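Local structure of legionella ubiquitin-specific protease A domain-containing protein (Legionella pneumophila subsp. pneumophila, 5DGG) at residues G20-D32 with E51-R65. The protein is of uncharacterised function, but its central domain belongs to the Legionella ubiquitin-specific protease A family, suggesting a cysteine-protease-like fold and possibly a deubiquitinase-type role. Residues are numbered along the deposited sequence; the frame is centred on the assembly and turned at random.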
ATOM      1  N   GLY A  20      -6.264 -12.708   8.460  1.00 30.91           N
ATOM      2  CA  GLY A  20      -7.033 -12.384   9.638  1.00 31.58           C
ATOM      3  C   GLY A  20      -7.564 -10.967   9.544  1.00 30.31           C
ATOM      4  O   GLY A  20      -8.143 -10.572   8.525  1.00 32.18           O
ATOM      5  N   ARG A  21      -7.281 -10.173  10.566  1.00 28.28           N
ATOM      6  CA  ARG A  21      -7.872  -8.826  10.670  1.00 28.45           C
ATOM      7  C   ARG A  21      -7.232  -7.789   9.708  1.00 25.37           C
ATOM      8  O   ARG A  21      -7.607  -6.631   9.695  1.00 23.76           O
ATOM      9  CB  ARG A  21      -7.806  -8.363  12.114  1.00 31.20           C
ATOM     10  CG  ARG A  21      -6.424  -8.276  12.710  1.00 34.59           C
ATOM     11  CD  ARG A  21      -6.497  -8.439  14.250  1.00 39.04           C
ATOM     12  NE  ARG A  21      -7.383  -7.447  14.855  1.00 40.33           N
ATOM     13  CZ  ARG A  21      -6.999  -6.263  15.371  1.00 43.42           C
ATOM     14  NH1 ARG A  21      -5.718  -5.898  15.444  1.00 43.51           N
ATOM     15  NH2 ARG A  21      -7.913  -5.450  15.867  1.00 43.58           N
ATOM     16  N   ILE A  22      -6.266  -8.211   8.919  1.00 24.17           N
ATOM     17  CA  ILE A  22      -5.609  -7.338   7.954  1.00 24.27           C
ATOM     18  C   ILE A  22      -6.011  -7.761   6.565  1.00 24.76           C
ATOM     19  O   ILE A  22      -5.729  -8.923   6.139  1.00 26.82           O
ATOM     20  CB  ILE A  22      -4.077  -7.405   8.065  1.00 26.34           C
ATOM     21  CG1 ILE A  22      -3.608  -7.030   9.464  1.00 27.68           C
ATOM     22  CG2 ILE A  22      -3.396  -6.519   7.009  1.00 28.04           C
ATOM     23  CD1 ILE A  22      -2.202  -7.473   9.802  1.00 29.04           C
ATOM     24  N   VAL A  23      -6.654  -6.864   5.839  1.00 22.75           N
ATOM     25  CA  VAL A  23      -6.932  -7.117   4.433  1.00 24.06           C
ATOM     26  C   VAL A  23      -5.979  -6.362   3.539  1.00 23.61           C
ATOM     27  O   VAL A  23      -5.752  -5.178   3.744  1.00 22.75           O
ATOM     28  CB  VAL A  23      -8.356  -6.724   4.083  1.00 25.31           C
ATOM     29  CG1 VAL A  23      -8.630  -6.759   2.575  1.00 25.27           C
ATOM     30  CG2 VAL A  23      -9.326  -7.616   4.848  1.00 29.34           C
ATOM     31  N   VAL A  24      -5.477  -7.028   2.494  1.00 22.30           N
ATOM     32  CA  VAL A  24      -4.677  -6.393   1.495  1.00 23.09           C
ATOM     33  C   VAL A  24      -5.461  -6.524   0.203  1.00 24.52           C
ATOM     34  O   VAL A  24      -5.693  -7.630  -0.301  1.00 25.39           O
ATOM     35  CB  VAL A  24      -3.254  -7.005   1.369  1.00 25.05           C
ATOM     36  CG1 VAL A  24      -2.428  -6.238   0.306  1.00 24.34           C
ATOM     37  CG2 VAL A  24      -2.565  -7.020   2.713  1.00 24.74           C
ATOM     38  N   MET A  25      -5.926  -5.402  -0.308  1.00 23.34           N
ATOM     39  CA  MET A  25      -6.708  -5.402  -1.542  1.00 26.09           C
ATOM     40  C   MET A  25      -5.812  -5.491  -2.766  1.00 25.03           C
ATOM     41  O   MET A  25      -4.629  -5.196  -2.698  1.00 23.74           O
ATOM     42  CB  MET A  25      -7.507  -4.132  -1.682  1.00 26.19           C
ATOM     43  CG  MET A  25      -8.110  -3.673  -0.404  1.00 33.09           C
ATOM     44  SD  MET A  25      -9.723  -2.989  -0.594  1.00 44.18           S
ATOM     45  CE  MET A  25     -10.420  -4.641  -0.562  1.00 41.96           C
ATOM     46  N   ALA A  26      -6.438  -5.874  -3.881  1.00 25.31           N
ATOM     47  CA  ALA A  26      -5.771  -5.890  -5.169  1.00 28.75           C
ATOM     48  C   ALA A  26      -5.422  -4.491  -5.610  1.00 28.58           C
ATOM     49  O   ALA A  26      -6.004  -3.479  -5.169  1.00 24.17           O
ATOM     50  CB  ALA A  26      -6.633  -6.550  -6.228  1.00 31.62           C
ATOM     51  N   VAL A  27      -4.524  -4.458  -6.564  1.00 29.83           N
ATOM     52  CA  VAL A  27      -4.099  -3.188  -7.134  0.60 30.98           C
ATOM     53  C   VAL A  27      -5.255  -2.342  -7.683  1.00 31.22           C
ATOM     54  O   VAL A  27      -6.194  -2.836  -8.326  1.00 29.49           O
ATOM     55  CB  VAL A  27      -3.031  -3.353  -8.224  0.60 33.61           C
ATOM     56  CG1 VAL A  27      -1.768  -3.960  -7.637  0.60 34.59           C
ATOM     57  CG2 VAL A  27      -3.561  -4.165  -9.392  0.60 35.64           C
ATOM     58  N   LEU A  28      -5.186  -1.049  -7.396  1.00 28.95           N
ATOM     59  CA  LEU A  28      -6.159  -0.098  -7.906  1.00 30.12           C
ATOM     60  C   LEU A  28      -5.466   0.783  -8.935  1.00 28.64           C
ATOM     61  O   LEU A  28      -4.338   1.198  -8.730  1.00 26.37           O
ATOM     62  CB  LEU A  28      -6.679   0.814  -6.814  1.00 29.88           C
ATOM     63  CG  LEU A  28      -7.914   0.515  -6.083  1.00 34.34           C
ATOM     64  CD1 LEU A  28      -8.247   1.747  -5.244  1.00 35.92           C
ATOM     65  CD2 LEU A  28      -9.029   0.150  -7.073  1.00 37.27           C
ATOM     66  N   ASN A  29      -6.157   1.074 -10.028  1.00 28.22           N
ATOM     67  CA  ASN A  29      -5.665   1.993 -11.033  1.00 28.06           C
ATOM     68  C   ASN A  29      -6.437   3.301 -10.902  1.00 28.10           C
ATOM     69  O   ASN A  29      -7.617   3.385 -11.283  1.00 28.13           O
ATOM     70  CB  ASN A  29      -5.945   1.369 -12.404  1.00 30.38           C
ATOM     71  CG  ASN A  29      -5.436   2.188 -13.511  1.00 31.30           C
ATOM     72  OD1 ASN A  29      -5.540   3.420 -13.530  1.00 29.17           O
ATOM     73  ND2 ASN A  29      -4.800   1.511 -14.448  1.00 35.83           N
ATOM     74  N   ARG A  30      -5.774   4.347 -10.448  1.00 28.57           N
ATOM     75  CA  ARG A  30      -6.473   5.601 -10.131  1.00 31.76           C
ATOM     76  C   ARG A  30      -6.959   6.348 -11.339  1.00 32.54           C
ATOM     77  O   ARG A  30      -7.808   7.220 -11.205  1.00 32.75           O
ATOM     78  CB  ARG A  30      -5.617   6.542  -9.281  1.00 35.56           C
ATOM     79  CG  ARG A  30      -4.404   7.087  -9.945  1.00 41.09           C
ATOM     80  CD  ARG A  30      -3.492   7.841  -8.940  1.00 49.23           C
ATOM     81  NE  ARG A  30      -3.839   9.256  -9.017  1.00 52.65           N
ATOM     82  CZ  ARG A  30      -3.086  10.195  -9.568  1.00 54.94           C
ATOM     83  NH1 ARG A  30      -1.854   9.923 -10.013  1.00 58.31           N
ATOM     84  NH2 ARG A  30      -3.557  11.433  -9.633  1.00 56.80           N
ATOM     85  N   TYR A  31      -6.466   6.003 -12.530  1.00 32.46           N
ATOM     86  CA  TYR A  31      -6.967   6.637 -13.781  1.00 34.06           C
ATOM     87  C   TYR A  31      -8.210   6.017 -14.381  1.00 35.48           C
ATOM     88  O   TYR A  31      -8.951   6.681 -15.113  1.00 37.42           O
ATOM     89  CB  TYR A  31      -5.881   6.633 -14.819  1.00 34.19           C
ATOM     90  CG  TYR A  31      -4.758   7.485 -14.344  1.00 37.46           C
ATOM     91  CD1 TYR A  31      -4.917   8.846 -14.269  1.00 40.77           C
ATOM     92  CD2 TYR A  31      -3.585   6.948 -13.968  1.00 34.92           C
ATOM     93  CE1 TYR A  31      -3.903   9.651 -13.798  1.00 44.78           C
ATOM     94  CE2 TYR A  31      -2.561   7.740 -13.491  1.00 41.91           C
ATOM     95  CZ  TYR A  31      -2.747   9.093 -13.397  1.00 43.04           C
ATOM     96  OH  TYR A  31      -1.752   9.944 -12.958  1.00 50.33           O
ATOM     97  N   ASP A  32      -8.428   4.752 -14.095  1.00 33.73           N
ATOM     98  CA  ASP A  32      -9.517   3.988 -14.666  1.00 33.51           C
ATOM     99  C   ASP A  32     -10.720   3.995 -13.685  1.00 33.86           C
ATOM    100  O   ASP A  32     -10.698   3.363 -12.648  1.00 31.14           O
ATOM    101  CB  ASP A  32      -9.039   2.553 -14.915  1.00 33.62           C
ATOM    102  CG  ASP A  32     -10.096   1.654 -15.518  1.00 37.04           C
ATOM    103  OD1 ASP A  32      -9.826   0.457 -15.641  1.00 38.92           O
ATOM    104  OD2 ASP A  32     -11.202   2.117 -15.857  1.00 38.42           O
ATOM    105  N   GLU A  51     -14.614  -7.983  11.959  1.00 40.39           N
ATOM    106  CA  GLU A  51     -13.414  -8.818  12.050  1.00 43.73           C
ATOM    107  C   GLU A  51     -12.158  -8.203  11.355  1.00 39.55           C
ATOM    108  O   GLU A  51     -11.042  -8.650  11.605  1.00 42.52           O
ATOM    109  CB  GLU A  51     -13.680 -10.200  11.450  1.00 49.80           C
ATOM    110  CG  GLU A  51     -14.864 -10.971  12.066  1.00 59.33           C
ATOM    111  CD  GLU A  51     -15.973 -11.296  11.058  1.00 63.08           C
ATOM    112  OE1 GLU A  51     -15.690 -11.455   9.835  1.00 67.42           O
ATOM    113  OE2 GLU A  51     -17.142 -11.404  11.498  1.00 71.65           O
ATOM    114  N   VAL A  52     -12.384  -7.239  10.467  1.00 33.54           N
ATOM    115  CA  VAL A  52     -11.337  -6.539   9.731  1.00 29.52           C
ATOM    116  C   VAL A  52     -10.993  -5.274  10.479  1.00 28.56           C
ATOM    117  O   VAL A  52     -11.882  -4.487  10.834  1.00 28.14           O
ATOM    118  CB  VAL A  52     -11.840  -6.139   8.334  1.00 28.48           C
ATOM    119  CG1 VAL A  52     -10.827  -5.231   7.637  1.00 28.12           C
ATOM    120  CG2 VAL A  52     -12.126  -7.378   7.529  1.00 28.24           C
ATOM    121  N   HIS A  53      -9.704  -5.085  10.748  1.00 26.03           N
ATOM    122  CA  HIS A  53      -9.265  -3.887  11.413  1.00 27.16           C
ATOM    123  C   HIS A  53      -8.346  -2.998  10.560  1.00 24.84           C
ATOM    124  O   HIS A  53      -8.262  -1.799  10.794  1.00 25.78           O
ATOM    125  CB  HIS A  53      -8.542  -4.230  12.684  1.00 28.58           C
ATOM    126  CG  HIS A  53      -8.366  -3.045  13.542  1.00 32.13           C
ATOM    127  ND1 HIS A  53      -9.375  -2.558  14.343  1.00 35.19           N
ATOM    128  CD2 HIS A  53      -7.349  -2.162  13.634  1.00 33.21           C
ATOM    129  CE1 HIS A  53      -8.948  -1.467  14.959  1.00 36.68           C
ATOM    130  NE2 HIS A  53      -7.730  -1.196  14.524  1.00 35.41           N
ATOM    131  N   TYR A  54      -7.651  -3.593   9.600  1.00 23.09           N
ATOM    132  CA  TYR A  54      -6.751  -2.858   8.730  1.00 21.36           C
ATOM    133  C   TYR A  54      -7.020  -3.231   7.273  1.00 22.35           C
ATOM    134  O   TYR A  54      -7.294  -4.381   6.964  1.00 20.41           O
ATOM    135  CB  TYR A  54      -5.314  -3.170   9.028  1.00 22.47           C
ATOM    136  CG  TYR A  54      -4.906  -2.953  10.424  1.00 23.28           C
ATOM    137  CD1 TYR A  54      -4.519  -1.703  10.827  1.00 23.35           C
ATOM    138  CD2 TYR A  54      -4.844  -4.004  11.345  1.00 25.44           C
ATOM    139  CE1 TYR A  54      -4.140  -1.448  12.109  1.00 25.18           C
ATOM    140  CE2 TYR A  54      -4.463  -3.752  12.679  1.00 25.70           C
ATOM    141  CZ  TYR A  54      -4.075  -2.464  13.021  1.00 26.95           C
ATOM    142  OH  TYR A  54      -3.664  -2.061  14.297  1.00 29.63           O
ATOM    143  N   ILE A  55      -6.948  -2.237   6.380  1.00 20.99           N
ATOM    144  CA  ILE A  55      -7.121  -2.438   4.934  1.00 19.98           C
ATOM    145  C   ILE A  55      -5.988  -1.709   4.221  1.00 19.57           C
ATOM    146  O   ILE A  55      -5.833  -0.528   4.438  1.00 19.98           O
ATOM    147  CB  ILE A  55      -8.477  -1.910   4.441  1.00 20.40           C
ATOM    148  CG1 ILE A  55      -9.628  -2.559   5.204  1.00 21.70           C
ATOM    149  CG2 ILE A  55      -8.599  -2.237   2.973  1.00 21.16           C
ATOM    150  CD1 ILE A  55     -11.025  -2.021   4.978  1.00 22.45           C
ATOM    151  N   MET A  56      -5.187  -2.426   3.427  1.00 18.83           N
ATOM    152  CA  MET A  56      -4.134  -1.854   2.609  1.00 19.41           C
ATOM    153  C   MET A  56      -4.521  -1.845   1.126  1.00 19.67           C
ATOM    154  O   MET A  56      -5.075  -2.816   0.590  1.00 20.67           O
ATOM    155  CB  MET A  56      -2.845  -2.646   2.699  1.00 20.32           C
ATOM    156  CG  MET A  56      -2.414  -3.118   4.061  1.00 23.98           C
ATOM    157  SD  MET A  56      -0.700  -3.651   3.827  1.00 26.71           S
ATOM    158  CE  MET A  56      -0.399  -4.078   5.491  1.00 29.34           C
ATOM    159  N   ILE A  57      -4.143  -0.814   0.421  1.00 19.56           N
ATOM    160  CA  ILE A  57      -4.382  -0.783  -1.041  1.00 19.97           C
ATOM    161  C   ILE A  57      -3.170  -0.283  -1.761  1.00 19.68           C
ATOM    162  O   ILE A  57      -2.718   0.820  -1.495  1.00 20.37           O
ATOM    163  CB  ILE A  57      -5.593   0.134  -1.443  1.00 20.83           C
ATOM    164  CG1 ILE A  57      -6.782  -0.065  -0.511  1.00 22.88           C
ATOM    165  CG2 ILE A  57      -5.975  -0.154  -2.907  1.00 21.42           C
ATOM    166  CD1 ILE A  57      -8.022   0.764  -0.855  1.00 24.61           C
ATOM    167  N   PRO A  58      -2.609  -1.072  -2.695  1.00 20.27           N
ATOM    168  CA  PRO A  58      -1.602  -0.483  -3.533  1.00 21.27           C
ATOM    169  C   PRO A  58      -2.216   0.287  -4.689  1.00 20.96           C
ATOM    170  O   PRO A  58      -3.038  -0.249  -5.406  1.00 24.94           O
ATOM    171  CB  PRO A  58      -0.794  -1.683  -4.013  1.00 21.72           C
ATOM    172  CG  PRO A  58      -1.775  -2.850  -3.943  1.00 21.29           C
ATOM    173  CD  PRO A  58      -2.935  -2.454  -3.100  1.00 21.49           C
ATOM    174  N   VAL A  59      -1.846   1.541  -4.861  1.00 19.97           N
ATOM    175  CA  VAL A  59      -2.518   2.394  -5.848  1.00 21.17           C
ATOM    176  C   VAL A  59      -1.528   2.860  -6.905  1.00 22.84           C
ATOM    177  O   VAL A  59      -0.530   3.514  -6.609  1.00 23.28           O
ATOM    178  CB  VAL A  59      -3.180   3.607  -5.209  1.00 21.44           C
ATOM    179  CG1 VAL A  59      -3.880   4.474  -6.242  1.00 22.19           C
ATOM    180  CG2 VAL A  59      -4.168   3.167  -4.149  1.00 21.82           C
ATOM    181  N   GLY A  60      -1.819   2.499  -8.139  1.00 25.85           N
ATOM    182  CA  GLY A  60      -1.018   2.927  -9.255  1.00 26.38           C
ATOM    183  C   GLY A  60      -1.862   3.496 -10.366  1.00 29.34           C
ATOM    184  O   GLY A  60      -2.881   4.077 -10.119  1.00 29.48           O
ATOM    185  N   PRO A  61      -1.412   3.333 -11.618  1.00 32.22           N
ATOM    186  CA  PRO A  61      -0.204   2.603 -11.963  1.00 31.94           C
ATOM    187  C   PRO A  61       0.916   3.589 -12.099  1.00 29.91           C
ATOM    188  O   PRO A  61       0.739   4.780 -11.805  1.00 33.66           O
ATOM    189  CB  PRO A  61      -0.577   1.995 -13.309  1.00 34.66           C
ATOM    190  CG  PRO A  61      -1.340   3.099 -13.947  1.00 33.24           C
ATOM    191  CD  PRO A  61      -2.066   3.840 -12.836  1.00 34.68           C
ATOM    192  N   GLY A  62       2.085   3.122 -12.490  1.00 30.90           N
ATOM    193  CA  GLY A  62       3.199   4.034 -12.619  1.00 31.96           C
ATOM    194  C   GLY A  62       3.876   4.377 -11.315  1.00 31.96           C
ATOM    195  O   GLY A  62       4.608   3.574 -10.816  1.00 31.54           O
ATOM    196  N   HIS A  63       3.621   5.579 -10.779  1.00 30.17           N
ATOM    197  CA  HIS A  63       4.134   6.002  -9.508  1.00 29.91           C
ATOM    198  C   HIS A  63       3.315   5.342  -8.352  1.00 27.31           C
ATOM    199  O   HIS A  63       2.438   5.977  -7.798  1.00 25.63           O
ATOM    200  CB  HIS A  63       4.039   7.539  -9.453  1.00 30.22           C
ATOM    201  CG  HIS A  63       4.714   8.164  -8.267  1.00 32.22           C
ATOM    202  ND1 HIS A  63       5.740   9.082  -8.389  1.00 32.60           N
ATOM    203  CD2 HIS A  63       4.545   7.971  -6.937  1.00 30.62           C
ATOM    204  CE1 HIS A  63       6.115   9.474  -7.191  1.00 33.23           C
ATOM    205  NE2 HIS A  63       5.420   8.800  -6.293  1.00 31.82           N
ATOM    206  N   TRP A  64       3.626   4.091  -8.018  1.00 24.90           N
ATOM    207  CA  TRP A  64       2.906   3.346  -6.989  1.00 24.83           C
ATOM    208  C   TRP A  64       2.936   4.076  -5.667  1.00 24.08           C
ATOM    209  O   TRP A  64       3.955   4.664  -5.290  1.00 24.67           O
ATOM    210  CB  TRP A  64       3.502   1.940  -6.817  1.00 25.65           C
ATOM    211  CG  TRP A  64       3.249   1.086  -8.052  1.00 26.56           C
ATOM    212  CD1 TRP A  64       4.143   0.795  -9.058  1.00 27.21           C
ATOM    213  CD2 TRP A  64       2.044   0.435  -8.382  1.00 25.09           C
ATOM    214  NE1 TRP A  64       3.548   0.006 -10.011  1.00 27.93           N
ATOM    215  CE2 TRP A  64       2.260  -0.249  -9.616  1.00 27.96           C
ATOM    216  CE3 TRP A  64       0.806   0.345  -7.765  1.00 25.15           C
ATOM    217  CZ2 TRP A  64       1.263  -0.985 -10.245  1.00 29.16           C
ATOM    218  CZ3 TRP A  64      -0.168  -0.429  -8.364  1.00 28.25           C
ATOM    219  CH2 TRP A  64       0.054  -1.067  -9.619  1.00 26.80           C
ATOM    220  N   ARG A  65       1.789   4.076  -5.010  1.00 22.26           N
ATOM    221  CA  ARG A  65       1.615   4.596  -3.679  1.00 21.51           C
ATOM    222  C   ARG A  65       0.828   3.601  -2.825  1.00 21.00           C
ATOM    223  O   ARG A  65       0.190   2.673  -3.325  1.00 21.31           O
ATOM    224  CB  ARG A  65       0.891   5.952  -3.742  1.00 22.36           C
ATOM    225  CG  ARG A  65       1.688   7.070  -4.395  1.00 24.00           C
ATOM    226  CD  ARG A  65       0.876   8.353  -4.461  1.00 26.26           C
ATOM    227  NE  ARG A  65       1.577   9.399  -5.180  1.00 27.93           N
ATOM    228  CZ  ARG A  65       1.512   9.614  -6.502  1.00 29.01           C
ATOM    229  NH1 ARG A  65       0.776   8.881  -7.310  1.00 29.53           N
ATOM    230  NH2 ARG A  65       2.204  10.597  -7.018  1.00 31.74           N
TER
HETATM  231  O   HOH W   1     -10.162  -7.512  14.693  1.00 56.06           O
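Val-23 and Ile-55 pair within two parallel strands whose axes pass 4.7 Å apart at 16°, and the ladder resumes at Leu-28 and Val-59 one residue out of register. Pro-58, with no N-H to offer, suits this break: its CD rests 3.2 Å from Met-25 O, while its own carbonyl accepts from Leu-28 N at 3.0 Å. Met-25 lays CG 3.7 Å from Ile-55 CG2 and follows Ile-57, whose CG2 meets Leu-28 CD1; the flexible, unbranched thioether and these branched chains pack under helix 33-47. Across the sheet, the extended chain of Met-56 passes its SD by Val-24 CG2 and ends with CE near Ile-22 CG2, and Val-27 CG1 reaches Trp-64 CZ3 at 3.9 Å beside helix 8-14. At the start, Arg-21 bends at chi3 (-57°) and lays its guanidinium flat on His-53, planes 20° apart, while its carbonyl grips both His-53 N and Tyr-54 N. Beyond Leu-28, Asn-29 OD1 accepts from Tyr-31 N (2.9 Å) in an Asx turn, and Tyr-31 turns its ring edge to Pro-61 CD. In this beta-alpha-beta unit, backbone bonds set the register, apolar chains pack on both faces, and a guanidinium-imidazole stack and an Asx turn lie at the strand ends.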